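Local coordinates for protein nucleoporin 53 (Pichia guilliermondii, PDB 3P3D) that is the RNA recognition motif (RRM) domain of a nucleoporin that probably serves as a structural constituent of the nuclear pore complex, at residues A[11-16]-A[92-97]. Numbering follows the deposited sequence.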
loop_
_atom_site.group_PDB
_atom_site.type_symbol
_atom_site.label_atom_id
_atom_site.label_comp_id
_atom_site.label_asym_id
_atom_site.label_seq_id
_atom_site.Cartn_x
_atom_site.Cartn_y
_atom_site.Cartn_z
ATOM N N LEU A 11 -2.346 -4.298 2.731
ATOM C CA LEU A 11 -1.043 -4.672 2.184
ATOM C C LEU A 11 -1.033 -4.656 0.643
ATOM O O LEU A 11 -1.830 -5.347 0.033
ATOM C CB LEU A 11 -0.688 -6.043 2.692
ATOM C CG LEU A 11 -0.470 -6.083 4.212
ATOM C CD1 LEU A 11 -0.467 -7.508 4.706
ATOM C CD2 LEU A 11 0.817 -5.376 4.579
ATOM N N VAL A 12 -0.163 -3.856 0.017
ATOM C CA VAL A 12 0.020 -3.915 -1.443
ATOM C C VAL A 12 1.306 -4.659 -1.745
ATOM O O VAL A 12 2.306 -4.467 -1.075
ATOM C CB VAL A 12 -0.004 -2.518 -2.159
ATOM C CG1 VAL A 12 -1.234 -1.718 -1.775
ATOM C CG2 VAL A 12 1.215 -1.721 -1.842
ATOM N N PHE A 13 1.285 -5.515 -2.758
ATOM C CA PHE A 13 2.420 -6.407 -3.000
ATOM C C PHE A 13 2.564 -6.866 -4.445
ATOM O O PHE A 13 1.633 -6.770 -5.231
ATOM C CB PHE A 13 2.308 -7.644 -2.077
ATOM C CG PHE A 13 1.091 -8.524 -2.344
ATOM C CD1 PHE A 13 1.157 -9.559 -3.251
ATOM C CD2 PHE A 13 -0.099 -8.325 -1.673
ATOM C CE1 PHE A 13 0.069 -10.357 -3.501
ATOM C CE2 PHE A 13 -1.214 -9.148 -1.918
ATOM C CZ PHE A 13 -1.128 -10.153 -2.825
ATOM N N GLY A 14 3.745 -7.398 -4.754
ATOM C CA GLY A 14 4.036 -8.067 -6.024
ATOM C C GLY A 14 4.798 -7.228 -7.044
ATOM O O GLY A 14 4.962 -7.640 -8.186
ATOM N N TYR A 15 5.294 -6.069 -6.617
ATOM C CA TYR A 15 5.942 -5.113 -7.508
ATOM C C TYR A 15 7.454 -5.242 -7.359
ATOM O O TYR A 15 7.935 -5.630 -6.281
ATOM C CB TYR A 15 5.487 -3.681 -7.195
ATOM C CG TYR A 15 5.599 -3.298 -5.731
ATOM C CD1 TYR A 15 6.792 -2.819 -5.212
ATOM C CD2 TYR A 15 4.517 -3.425 -4.864
ATOM C CE1 TYR A 15 6.916 -2.491 -3.883
ATOM C CE2 TYR A 15 4.636 -3.092 -3.521
ATOM C CZ TYR A 15 5.840 -2.630 -3.046
ATOM O OH TYR A 15 6.003 -2.275 -1.737
ATOM N N PRO A 16 8.215 -4.956 -8.441
ATOM C CA PRO A 16 9.667 -4.874 -8.272
ATOM C C PRO A 16 10.009 -3.715 -7.347
ATOM O O PRO A 16 9.344 -2.690 -7.427
ATOM C CB PRO A 16 10.188 -4.599 -9.695
ATOM C CG PRO A 16 9.072 -4.995 -10.617
ATOM C CD PRO A 16 7.806 -4.771 -9.847
ATOM N N GLY A 92 -1.083 -6.915 -6.064
ATOM C CA GLY A 92 -1.970 -7.522 -5.065
ATOM C C GLY A 92 -2.374 -6.534 -3.990
ATOM O O GLY A 92 -1.580 -5.693 -3.567
ATOM N N VAL A 93 -3.623 -6.615 -3.561
ATOM C CA VAL A 93 -4.095 -5.791 -2.462
ATOM C C VAL A 93 -4.958 -6.660 -1.596
ATOM O O VAL A 93 -5.883 -7.304 -2.090
ATOM C CB VAL A 93 -4.898 -4.547 -2.916
ATOM C CG1 VAL A 93 -5.170 -3.611 -1.727
ATOM C CG2 VAL A 93 -4.161 -3.787 -3.987
ATOM N N ILE A 94 -4.632 -6.699 -0.301
ATOM C CA ILE A 94 -5.444 -7.431 0.686
ATOM C C ILE A 94 -5.548 -6.598 1.937
ATOM O O ILE A 94 -4.698 -5.735 2.158
ATOM C CB ILE A 94 -4.850 -8.836 1.062
ATOM C CG1 ILE A 94 -3.392 -8.746 1.525
ATOM C CG2 ILE A 94 -4.934 -9.792 -0.097
ATOM C CD1 ILE A 94 -2.918 -10.012 2.240
ATOM N N PRO A 95 -6.576 -6.859 2.770
ATOM C CA PRO A 95 -6.625 -6.213 4.062
ATOM C C PRO A 95 -5.379 -6.560 4.877
ATOM O O PRO A 95 -4.940 -7.716 4.874
ATOM C CB PRO A 95 -7.856 -6.837 4.702
ATOM C CG PRO A 95 -8.618 -7.451 3.581
ATOM C CD PRO A 95 -7.587 -7.925 2.680
ATOM N N TYR A 96 -4.809 -5.569 5.548
ATOM C CA TYR A 96 -3.737 -5.812 6.496
ATOM C C TYR A 96 -4.178 -6.731 7.646
ATOM O O TYR A 96 -5.306 -6.624 8.129
ATOM C CB TYR A 96 -3.266 -4.482 7.082
ATOM C CG TYR A 96 -2.521 -4.610 8.398
ATOM C CD1 TYR A 96 -1.172 -4.922 8.418
ATOM C CD2 TYR A 96 -3.177 -4.408 9.628
ATOM C CE1 TYR A 96 -0.483 -5.037 9.605
ATOM C CE2 TYR A 96 -2.488 -4.527 10.837
ATOM C CZ TYR A 96 -1.137 -4.835 10.811
ATOM O OH TYR A 96 -0.413 -4.950 11.978
ATOM N N THR A 97 -3.297 -7.637 8.054
ATOM C CA THR A 97 -3.443 -8.380 9.320
ATOM C C THR A 97 -2.072 -8.487 9.965
ATOM O O THR A 97 -1.067 -8.606 9.252
ATOM C CB THR A 97 -3.967 -9.825 9.140
ATOM O OG1 THR A 97 -2.979 -10.619 8.455
ATOM C CG2 THR A 97 -5.293 -9.868 8.405
#
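Leu11 and Phe13 pair antiparallel with Ile94 and Gly92, each through two backbone hydrogen bonds, the shortest being Leu11 N to Ile94 O and Gly92 N to Phe13 O, both 2.8 Å. Between them the non-hydrogen-bonded pair Val12 and Val93 lets Val12 CA approach Gly92 O to 3.2 Å in a CA-H...O contact. With CG set between the backbone N and the carbonyl carbon (chi1 64°), the Phe13 ring folds over the neighbouring strand, one face lying on Gly92, whose CA stands 3.6 Å from the ring centroid in a CH-pi contact; the ring occupies the position a CB of Gly92 would need. Cutting Phe13 back to an alanine is likely to uncover the Gly92 backbone and leave Ile94 CG1 without its contact with CE2. Strands 9-13 and 89-95 are the first and last strands of the βαββαβ RRM fold, side by side in its antiparallel sheet, with strand 64-68 flanking 9-13 on its other side. On the face turned to helices 20-27 and 72-79, Val12 CG1 meets Val93 CG2 at 4.2 Å, and both valines pack on Phe27. On the opposite face, which also carries Phe13 and Ile94, Leu11 CB touches Ile94 CG1 at 4.0 Å, while CD2 reaches the edge of the Tyr96 ring, which also makes a cation-pi contact with Lys66.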